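Local coordinates for protein chitinase (Jonesia denitrificans, PDB 5VG0) that probably breaks down chitin, the piece here being its copper-binding lytic polysaccharide monooxygenase domain with a histidine brace, at residues Arg10-Phe21 / Ile51-Pro60; Leu113-Ala122 / Tyr134-Ser142. All blocks are in the same frame, centred on the assembly; numbering follows the deposited sequence.

Interaction 1 (Arg10-Phe21 / Ile51-Pro60)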
loop_
_atom_site.group_PDB
_atom_site.type_symbol
_atom_site.label_atom_id
_atom_site.label_comp_id
_atom_site.label_asym_id
_atom_site.label_seq_id
_atom_site.Cartn_x
_atom_site.Cartn_y
_atom_site.Cartn_z
ATOM N N ARG A 10 -0.927 -4.777 -4.388
ATOM C CA ARG A 10 -1.720 -5.120 -5.560
ATOM C C ARG A 10 -1.199 -4.401 -6.802
ATOM O O ARG A 10 -1.040 -5.020 -7.859
ATOM C CB ARG A 10 -3.206 -4.843 -5.303
ATOM C CG ARG A 10 -3.821 -5.791 -4.281
ATOM C CD ARG A 10 -5.311 -5.602 -4.152
ATOM N NE ARG A 10 -5.846 -6.541 -3.180
ATOM C CZ ARG A 10 -7.117 -6.670 -2.857
ATOM N NH1 ARG A 10 -8.037 -5.917 -3.415
ATOM N NH2 ARG A 10 -7.439 -7.583 -1.964
ATOM N N GLN A 11 -0.889 -3.113 -6.686
ATOM C CA GLN A 11 -0.384 -2.389 -7.846
ATOM C C GLN A 11 0.992 -2.892 -8.265
ATOM O O GLN A 11 1.296 -2.919 -9.459
ATOM C CB GLN A 11 -0.413 -0.865 -7.640
ATOM C CG GLN A 11 0.258 -0.323 -6.389
ATOM C CD GLN A 11 -0.741 -0.066 -5.290
ATOM O OE1 GLN A 11 -1.453 -0.977 -4.867
ATOM N NE2 GLN A 11 -0.838 1.172 -4.851
ATOM N N ALA A 12 1.842 -3.277 -7.301
ATOM C CA ALA A 12 3.143 -3.848 -7.649
ATOM C C ALA A 12 3.004 -5.132 -8.450
ATOM O O ALA A 12 3.750 -5.363 -9.407
ATOM C CB ALA A 12 3.946 -4.138 -6.386
ATOM N N LEU A 13 2.053 -5.980 -8.074
ATOM C CA LEU A 13 1.852 -7.245 -8.770
ATOM C C LEU A 13 1.353 -7.009 -10.180
ATOM O O LEU A 13 1.767 -7.700 -11.119
ATOM C CB LEU A 13 0.888 -8.114 -7.975
ATOM C CG LEU A 13 1.459 -8.594 -6.637
ATOM C CD1 LEU A 13 0.352 -9.108 -5.741
ATOM C CD2 LEU A 13 2.507 -9.640 -6.816
ATOM N N CYS A 14 0.472 -6.035 -10.358
ATOM C CA CYS A 14 0.046 -5.660 -11.696
ATOM C C CYS A 14 1.248 -5.204 -12.530
ATOM O O CYS A 14 1.427 -5.632 -13.675
ATOM C CB CYS A 14 -1.003 -4.545 -11.626
ATOM S SG CYS A 14 -2.592 -5.068 -10.972
ATOM N N ALA A 15 2.065 -4.309 -11.976
ATOM C CA ALA A 15 3.165 -3.707 -12.721
ATOM C C ALA A 15 4.258 -4.718 -13.033
ATOM O O ALA A 15 4.996 -4.548 -14.006
ATOM C CB ALA A 15 3.722 -2.521 -11.935
ATOM N N SER A 16 4.410 -5.746 -12.223
ATOM C CA SER A 16 5.417 -6.774 -12.422
ATOM C C SER A 16 4.935 -7.906 -13.313
ATOM O O SER A 16 5.699 -8.839 -13.574
ATOM C CB SER A 16 5.841 -7.351 -11.070
ATOM O OG SER A 16 6.453 -6.358 -10.273
ATOM N N GLY A 17 3.690 -7.864 -13.775
ATOM C CA GLY A 17 3.150 -8.927 -14.600
ATOM C C GLY A 17 2.870 -10.199 -13.840
ATOM O O GLY A 17 2.819 -11.272 -14.434
ATOM N N GLU A 18 2.681 -10.105 -12.530
ATOM C CA GLU A 18 2.468 -11.277 -11.696
ATOM C C GLU A 18 1.000 -11.665 -11.579
ATOM O O GLU A 18 0.703 -12.801 -11.196
ATOM C CB GLU A 18 3.083 -11.051 -10.312
ATOM C CG GLU A 18 4.586 -10.832 -10.343
ATOM C CD GLU A 18 5.360 -12.120 -10.424
ATOM O OE1 GLU A 18 4.769 -13.189 -10.150
ATOM O OE2 GLU A 18 6.563 -12.074 -10.767
ATOM N N THR A 19 0.080 -10.796 -11.954
ATOM C CA THR A 19 -1.322 -11.174 -11.972
ATOM C C THR A 19 -1.639 -11.926 -13.255
ATOM O O THR A 19 -0.979 -11.755 -14.277
ATOM C CB THR A 19 -2.210 -9.936 -11.881
ATOM O OG1 THR A 19 -1.936 -9.065 -12.976
ATOM C CG2 THR A 19 -1.973 -9.196 -10.574
ATOM N N SER A 20 -2.669 -12.746 -13.190
ATOM C CA SER A 20 -3.143 -13.520 -14.330
ATOM C C SER A 20 -4.246 -12.816 -15.100
ATOM O O SER A 20 -4.831 -13.396 -16.013
ATOM C CB SER A 20 -3.682 -14.850 -13.824
ATOM O OG SER A 20 -4.696 -14.593 -12.881
ATOM N N PHE A 21 -4.567 -11.603 -14.726
ATOM C CA PHE A 21 -5.577 -10.790 -15.358
ATOM C C PHE A 21 -4.963 -9.435 -15.662
ATOM O O PHE A 21 -3.987 -9.012 -15.034
ATOM C CB PHE A 21 -6.799 -10.648 -14.438
ATOM C CG PHE A 21 -6.448 -10.236 -13.029
ATOM C CD1 PHE A 21 -6.165 -11.179 -12.061
ATOM C CD2 PHE A 21 -6.376 -8.895 -12.684
ATOM C CE1 PHE A 21 -5.814 -10.795 -10.781
ATOM C CE2 PHE A 21 -6.035 -8.510 -11.400
ATOM C CZ PHE A 21 -5.747 -9.458 -10.463
ATOM N N ILE A 51 -9.979 -1.364 -10.185
ATOM C CA ILE A 51 -9.661 -2.787 -10.163
ATOM C C ILE A 51 -9.000 -3.185 -8.853
ATOM O O ILE A 51 -9.133 -4.329 -8.408
ATOM C CB ILE A 51 -8.786 -3.161 -11.370
ATOM C CG1 ILE A 51 -8.623 -4.689 -11.449
ATOM C CG2 ILE A 51 -7.425 -2.479 -11.275
ATOM C CD1 ILE A 51 -8.560 -5.249 -12.807
ATOM N N LEU A 52 -8.261 -2.263 -8.218
ATOM C CA LEU A 52 -7.562 -2.595 -6.984
ATOM C C LEU A 52 -8.512 -2.934 -5.852
ATOM O O LEU A 52 -8.076 -3.524 -4.861
ATOM C CB LEU A 52 -6.661 -1.441 -6.557
ATOM C CG LEU A 52 -5.564 -1.059 -7.554
ATOM C CD1 LEU A 52 -4.833 0.173 -7.065
ATOM C CD2 LEU A 52 -4.592 -2.219 -7.787
ATOM N N ASP A 53 -9.782 -2.543 -5.956
ATOM C CA ASP A 53 -10.787 -2.850 -4.949
ATOM C C ASP A 53 -11.538 -4.143 -5.224
ATOM O O ASP A 53 -12.369 -4.531 -4.404
ATOM C CB ASP A 53 -11.831 -1.727 -4.875
ATOM C CG ASP A 53 -11.249 -0.379 -4.502
ATOM O OD1 ASP A 53 -10.360 -0.325 -3.648
ATOM O OD2 ASP A 53 -11.732 0.650 -5.042
ATOM N N ASP A 54 -11.283 -4.808 -6.343
ATOM C CA ASP A 54 -12.094 -5.943 -6.773
ATOM C C ASP A 54 -11.543 -7.216 -6.147
ATOM O O ASP A 54 -10.580 -7.807 -6.647
ATOM C CB ASP A 54 -12.091 -6.031 -8.293
ATOM C CG ASP A 54 -12.995 -7.112 -8.820
ATOM O OD1 ASP A 54 -13.523 -7.900 -8.017
ATOM O OD2 ASP A 54 -13.151 -7.155 -10.047
ATOM N N ASN A 55 -12.172 -7.667 -5.072
ATOM C CA ASN A 55 -11.725 -8.855 -4.355
ATOM C C ASN A 55 -12.118 -10.153 -5.043
ATOM O O ASN A 55 -11.691 -11.220 -4.595
ATOM C CB ASN A 55 -12.231 -8.840 -2.914
ATOM C CG ASN A 55 -11.637 -7.709 -2.119
ATOM O OD1 ASN A 55 -10.436 -7.454 -2.167
ATOM N ND2 ASN A 55 -12.474 -6.996 -1.421
ATOM N N SER A 56 -12.899 -10.101 -6.115
ATOM C CA SER A 56 -13.235 -11.312 -6.850
ATOM C C SER A 56 -12.092 -11.787 -7.732
ATOM O O SER A 56 -12.097 -12.943 -8.173
ATOM C CB SER A 56 -14.490 -11.092 -7.688
ATOM O OG SER A 56 -14.228 -10.350 -8.868
ATOM N N LYS A 57 -11.109 -10.932 -7.984
ATOM C CA LYS A 57 -9.976 -11.326 -8.796
ATOM C C LYS A 57 -9.062 -12.240 -7.985
ATOM O O LYS A 57 -8.988 -12.126 -6.755
ATOM C CB LYS A 57 -9.177 -10.105 -9.235
ATOM C CG LYS A 57 -9.919 -9.103 -10.109
ATOM C CD LYS A 57 -10.058 -9.611 -11.526
ATOM C CE LYS A 57 -10.950 -8.718 -12.383
ATOM N NZ LYS A 57 -12.400 -8.997 -12.185
ATOM N N PRO A 58 -8.322 -13.132 -8.652
ATOM C CA PRO A 58 -7.391 -14.032 -7.933
ATOM C C PRO A 58 -6.078 -13.329 -7.610
ATOM O O PRO A 58 -5.025 -13.588 -8.200
ATOM C CB PRO A 58 -7.232 -15.193 -8.924
ATOM C CG PRO A 58 -7.386 -14.557 -10.249
ATOM C CD PRO A 58 -8.442 -13.502 -10.078
ATOM N N TRP A 59 -6.143 -12.402 -6.659
ATOM C CA TRP A 59 -4.960 -11.671 -6.248
ATOM C C TRP A 59 -3.973 -12.633 -5.602
ATOM O O TRP A 59 -4.345 -13.366 -4.683
ATOM C CB TRP A 59 -5.322 -10.572 -5.230
ATOM C CG TRP A 59 -6.086 -9.456 -5.865
ATOM C CD1 TRP A 59 -7.419 -9.211 -5.772
ATOM C CD2 TRP A 59 -5.551 -8.434 -6.716
ATOM N NE1 TRP A 59 -7.747 -8.099 -6.503
ATOM C CE2 TRP A 59 -6.621 -7.608 -7.103
ATOM C CE3 TRP A 59 -4.268 -8.136 -7.186
ATOM C CZ2 TRP A 59 -6.450 -6.512 -7.937
ATOM C CZ3 TRP A 59 -4.100 -7.036 -8.021
ATOM C CH2 TRP A 59 -5.181 -6.248 -8.388
ATOM N N PRO A 60 -2.710 -12.625 -6.000
ATOM C CA PRO A 60 -1.721 -13.456 -5.311
ATOM C C PRO A 60 -1.488 -12.985 -3.891
ATOM O O PRO A 60 -1.577 -11.804 -3.585
ATOM C CB PRO A 60 -0.457 -13.268 -6.164
ATOM C CG PRO A 60 -0.929 -12.794 -7.478
ATOM C CD PRO A 60 -2.141 -11.978 -7.194
HETATM O O HOH W 1 -3.247 -13.609 -10.374
#
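In the helix-and-loop layer beside the β-sandwich of this lytic polysaccharide monooxygenase domain, the segment that begins with helix 10-15 packs on the loop leading to strand 62-64, and the indole of W59 is sandwiched between R10 and F21. R10 runs extended from CG to NE over one face of the ring. The R10 guanidinium lies flat on the indole, planes 7° apart, with R10 CZ 4.0 Å from the centroid of the five-membered ring of W59, a cation-pi contact. Further back, R10 CD makes a CH-pi contact over the six-membered ring. The outer nitrogens work in the guanidinium plane: R10 NH1 gives a hydrogen bond to L52 O at 2.8 Å, while NH1 and NH2 both grip N55 OD1, whose amide plane stands almost upright to the guanidinium, at 80°. R10 NE reaches D138 on strand 131-141, which ties this layer down to the sheet.

On the opposite face of W59, F21 comes in edge first, a T-shaped pair with planes at 87° and F21 CZ 3.8 Å from W59 CZ3. One face of the F21 ring takes K57 CD in a CH-pi contact. The K57 chain bends on so that NZ forms a salt bridge with D54. At the indole edge, C14, disulfide-linked to C23, sets its SG 3.8 Å from W59 CH2. In the ring plane, W59 NE1 donates to D54 O at 2.9 Å, fixing the rotation of the indole.

Interaction 2 (Leu113-Ala122 / Tyr134-Ser142); sequences LPTGEHTILA and YNCMDVVVS
Strands 118-122 and 134-141 pair antiparallel in a β-hairpin of the sandwich, and their backbones zip together from G116 opposite V141 to A122 opposite N135. Four hydrogen-bonded pairs, G116 with V141, H118 with V139, I120 with M137 and A122 with N135, each contribute two N-H···O bonds. A122 N to N135 O is 2.8 Å and almost straight at 178°. Between them, the non-hydrogen-bonded pairs bring CA-H groups against carbonyls, as where C136 CA sits 3.2 Å from I120 O.

Most of the apolar packing lies on the face that carries I120, A122, M137, V139 and V141, which H118 and N135 share. In the conformer described here, one of two, the M137 chain bends at chi2 and chi3 and swings its CE back to lie 3.9 Å from I120 CG2 and equally near A122 CB. I120 CD1 meets V139 CG2, the two side chains crossing at about a right angle. On the reverse face, L121 CD1 rests 3.8 Å from C136 SG, which is disulfide-bonded to C42.

The polar pair is on that same reverse face. T119 and D138 lie alongside each other, and T119 OG1, anti to its own carbonyl carbon (chi1 -61°), donates to D138 OD1 at 2.9 Å. The other carboxylate oxygen, OD2, is held by R10 in a salt bridge. A valine here lacks the hydroxyl, so the D138 carboxylate would probably lose this hold on OD1 and be less firmly oriented toward R10.

The larger apolar cluster thus packs M137 and A122 against strand 68-74 of the other sheet and V139 and V141 on I64 of the neighbouring strand, while the mixed face offers D138 as an anchoring charge to R10 of helix 10-15.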
loop_
_atom_site.group_PDB
_atom_site.type_symbol
_atom_site.label_atom_id
_atom_site.label_comp_id
_atom_site.label_asym_id
_atom_site.label_seq_id
_atom_site.Cartn_x
_atom_site.Cartn_y
_atom_site.Cartn_z
ATOM N N LEU A 113 1.271 -8.914 13.777
ATOM C CA LEU A 113 0.237 -9.155 12.776
ATOM C C LEU A 113 -0.507 -10.451 13.099
ATOM O O LEU A 113 0.115 -11.445 13.469
ATOM C CB LEU A 113 0.851 -9.262 11.390
ATOM C CG LEU A 113 1.498 -7.983 10.875
ATOM C CD1 LEU A 113 2.234 -8.247 9.585
ATOM C CD2 LEU A 113 0.494 -6.885 10.677
ATOM N N PRO A 114 -1.830 -10.459 12.973
ATOM C CA PRO A 114 -2.593 -11.670 13.278
ATOM C C PRO A 114 -2.324 -12.752 12.249
ATOM O O PRO A 114 -2.104 -12.480 11.069
ATOM C CB PRO A 114 -4.043 -11.189 13.214
ATOM C CG PRO A 114 -3.999 -10.051 12.237
ATOM C CD PRO A 114 -2.689 -9.369 12.480
ATOM N N THR A 115 -2.372 -14.000 12.701
ATOM C CA THR A 115 -2.135 -15.107 11.783
ATOM C C THR A 115 -3.323 -15.299 10.847
ATOM O O THR A 115 -4.446 -14.872 11.127
ATOM C CB THR A 115 -1.813 -16.414 12.525
ATOM O OG1 THR A 115 -2.921 -16.811 13.335
ATOM C CG2 THR A 115 -0.573 -16.266 13.404
ATOM N N GLY A 116 -3.058 -15.970 9.733
ATOM C CA GLY A 116 -4.072 -16.234 8.730
ATOM C C GLY A 116 -4.016 -15.245 7.586
ATOM O O GLY A 116 -3.057 -14.505 7.399
ATOM N N GLU A 117 -5.080 -15.246 6.804
ATOM C CA GLU A 117 -5.184 -14.413 5.612
ATOM C C GLU A 117 -5.697 -13.031 5.994
ATOM O O GLU A 117 -6.746 -12.909 6.630
ATOM C CB GLU A 117 -6.162 -15.046 4.626
ATOM C CG GLU A 117 -5.787 -16.442 4.182
ATOM C CD GLU A 117 -6.911 -17.132 3.437
ATOM O OE1 GLU A 117 -7.587 -16.461 2.628
ATOM O OE2 GLU A 117 -7.129 -18.335 3.674
ATOM N N HIS A 118 -4.974 -11.994 5.579
ATOM C CA HIS A 118 -5.347 -10.618 5.881
ATOM C C HIS A 118 -4.953 -9.718 4.730
ATOM O O HIS A 118 -4.119 -10.065 3.898
ATOM C CB HIS A 118 -4.657 -10.127 7.160
ATOM C CG HIS A 118 -5.009 -10.972 8.318
ATOM N ND1 HIS A 118 -6.205 -10.832 8.983
ATOM C CD2 HIS A 118 -4.378 -12.024 8.885
ATOM C CE1 HIS A 118 -6.287 -11.749 9.925
ATOM N NE2 HIS A 118 -5.197 -12.495 9.879
ATOM N N THR A 119 -5.551 -8.544 4.714
ATOM C CA THR A 119 -5.159 -7.491 3.786
ATOM C C THR A 119 -4.649 -6.309 4.597
ATOM O O THR A 119 -5.371 -5.786 5.454
ATOM C CB THR A 119 -6.302 -7.072 2.869
ATOM O OG1 THR A 119 -6.710 -8.219 2.102
ATOM C CG2 THR A 119 -5.869 -5.974 1.912
ATOM N N ILE A 120 -3.413 -5.919 4.349
ATOM C CA ILE A 120 -2.830 -4.730 4.965
ATOM C C ILE A 120 -3.060 -3.563 4.023
ATOM O O ILE A 120 -2.754 -3.666 2.835
ATOM C CB ILE A 120 -1.323 -4.919 5.200
ATOM C CG1 ILE A 120 -1.051 -6.133 6.080
ATOM C CG2 ILE A 120 -0.710 -3.657 5.798
ATOM C CD1 ILE A 120 0.395 -6.497 6.193
ATOM N N LEU A 121 -3.595 -2.456 4.531
ATOM C CA LEU A 121 -3.661 -1.207 3.783
ATOM C C LEU A 121 -2.630 -0.253 4.361
ATOM O O LEU A 121 -2.640 0.023 5.565
ATOM C CB LEU A 121 -5.049 -0.582 3.875
ATOM C CG LEU A 121 -5.165 0.848 3.307
ATOM C CD1 LEU A 121 -4.963 0.854 1.803
ATOM C CD2 LEU A 121 -6.471 1.488 3.705
ATOM N N ALA A 122 -1.751 0.223 3.502
ATOM C CA ALA A 122 -0.794 1.260 3.840
ATOM C C ALA A 122 -1.296 2.558 3.240
ATOM O O ALA A 122 -1.532 2.636 2.041
ATOM C CB ALA A 122 0.588 0.907 3.311
ATOM N N TYR A 134 -2.423 4.976 -1.523
ATOM C CA TYR A 134 -3.126 3.817 -0.988
ATOM C C TYR A 134 -2.535 2.542 -1.574
ATOM O O TYR A 134 -2.520 2.366 -2.790
ATOM C CB TYR A 134 -4.609 3.924 -1.323
ATOM C CG TYR A 134 -5.300 5.057 -0.593
ATOM C CD1 TYR A 134 -5.269 6.365 -1.077
ATOM C CD2 TYR A 134 -5.957 4.824 0.609
ATOM C CE1 TYR A 134 -5.890 7.400 -0.375
ATOM C CE2 TYR A 134 -6.581 5.847 1.293
ATOM C CZ TYR A 134 -6.541 7.129 0.807
ATOM O OH TYR A 134 -7.177 8.107 1.537
ATOM N N ASN A 135 -2.100 1.633 -0.701
ATOM C CA ASN A 135 -1.477 0.380 -1.111
ATOM C C ASN A 135 -2.022 -0.777 -0.286
ATOM O O ASN A 135 -1.796 -0.821 0.928
ATOM C CB ASN A 135 0.043 0.397 -0.905
ATOM C CG ASN A 135 0.807 1.183 -1.981
ATOM O OD1 ASN A 135 1.517 0.593 -2.771
ATOM N ND2 ASN A 135 0.641 2.486 -2.017
ATOM N N CYS A 136 -2.683 -1.731 -0.932
ATOM C CA CYS A 136 -3.099 -2.964 -0.276
ATOM C C CYS A 136 -2.123 -4.092 -0.556
ATOM O O CYS A 136 -1.688 -4.274 -1.692
ATOM C CB CYS A 136 -4.473 -3.382 -0.774
ATOM S SG CYS A 136 -5.762 -2.476 0.049
ATOM N N MET A 137 -1.862 -4.891 0.470
ATOM C CA MET A 137 -1.006 -6.069 0.390
ATOM C C MET A 137 -1.797 -7.252 0.932
ATOM O O MET A 137 -2.238 -7.234 2.084
ATOM C CB MET A 137 0.267 -5.911 1.231
ATOM C CG MET A 137 1.333 -4.968 0.698
ATOM S SD MET A 137 0.911 -3.221 0.532
ATOM C CE MET A 137 0.622 -2.811 2.242
ATOM N N ASP A 138 -1.958 -8.273 0.121
ATOM C CA ASP A 138 -2.625 -9.508 0.525
ATOM C C ASP A 138 -1.579 -10.471 1.054
ATOM O O ASP A 138 -0.643 -10.826 0.335
ATOM C CB ASP A 138 -3.379 -10.107 -0.655
ATOM C CG ASP A 138 -4.439 -9.165 -1.157
ATOM O OD1 ASP A 138 -5.376 -8.874 -0.387
ATOM O OD2 ASP A 138 -4.328 -8.708 -2.305
ATOM N N VAL A 139 -1.744 -10.887 2.308
ATOM C CA VAL A 139 -0.729 -11.666 2.990
ATOM C C VAL A 139 -1.366 -12.848 3.693
ATOM O O VAL A 139 -2.554 -12.858 4.011
ATOM C CB VAL A 139 0.073 -10.809 4.000
ATOM C CG1 VAL A 139 0.819 -9.710 3.272
ATOM C CG2 VAL A 139 -0.824 -10.234 5.106
ATOM N N VAL A 140 -0.549 -13.864 3.927
ATOM C CA VAL A 140 -0.898 -14.973 4.798
ATOM C C VAL A 140 0.180 -15.018 5.864
ATOM O O VAL A 140 1.359 -15.216 5.552
ATOM C CB VAL A 140 -0.986 -16.317 4.052
ATOM C CG1 VAL A 140 -1.393 -17.416 5.027
ATOM C CG2 VAL A 140 -1.955 -16.229 2.894
ATOM N N VAL A 141 -0.218 -14.812 7.110
ATOM C CA VAL A 141 0.700 -14.705 8.231
ATOM C C VAL A 141 0.740 -16.045 8.951
ATOM O O VAL A 141 -0.304 -16.616 9.272
ATOM C CB VAL A 141 0.233 -13.592 9.181
ATOM C CG1 VAL A 141 1.121 -13.543 10.429
ATOM C CG2 VAL A 141 0.189 -12.233 8.465
ATOM N N SER A 142 1.941 -16.532 9.237
ATOM C CA SER A 142 2.079 -17.717 10.073
ATOM C C SER A 142 3.251 -17.567 11.015
ATOM O O SER A 142 3.332 -18.286 12.004
ATOM C CB SER A 142 2.244 -18.976 9.228
ATOM O OG SER A 142 3.426 -18.911 8.460
ATOM O OXT SER A 142 4.105 -16.721 10.775
#

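In the fold
The two contacts share R10: it belongs to interaction 1, yet its side chain binds a carboxylate of interaction 2, and R10 N probably donates to C136 O. Interaction 2 belongs to the sheet itself, with regular backbone bonds doing most of the work. Interaction 1 sits farther out; four of its sixteen touching residues are buried, against ten of nineteen in interaction 2. It joins a short helix and the turn after it to a loop almost entirely through side chains, with a T-shaped aromatic pair and a flat-lying guanidinium in place of a strand ladder. Neither reaches the copper, which lies about 12 Å from the side chain of Q11 and about 11 Å from that of N135.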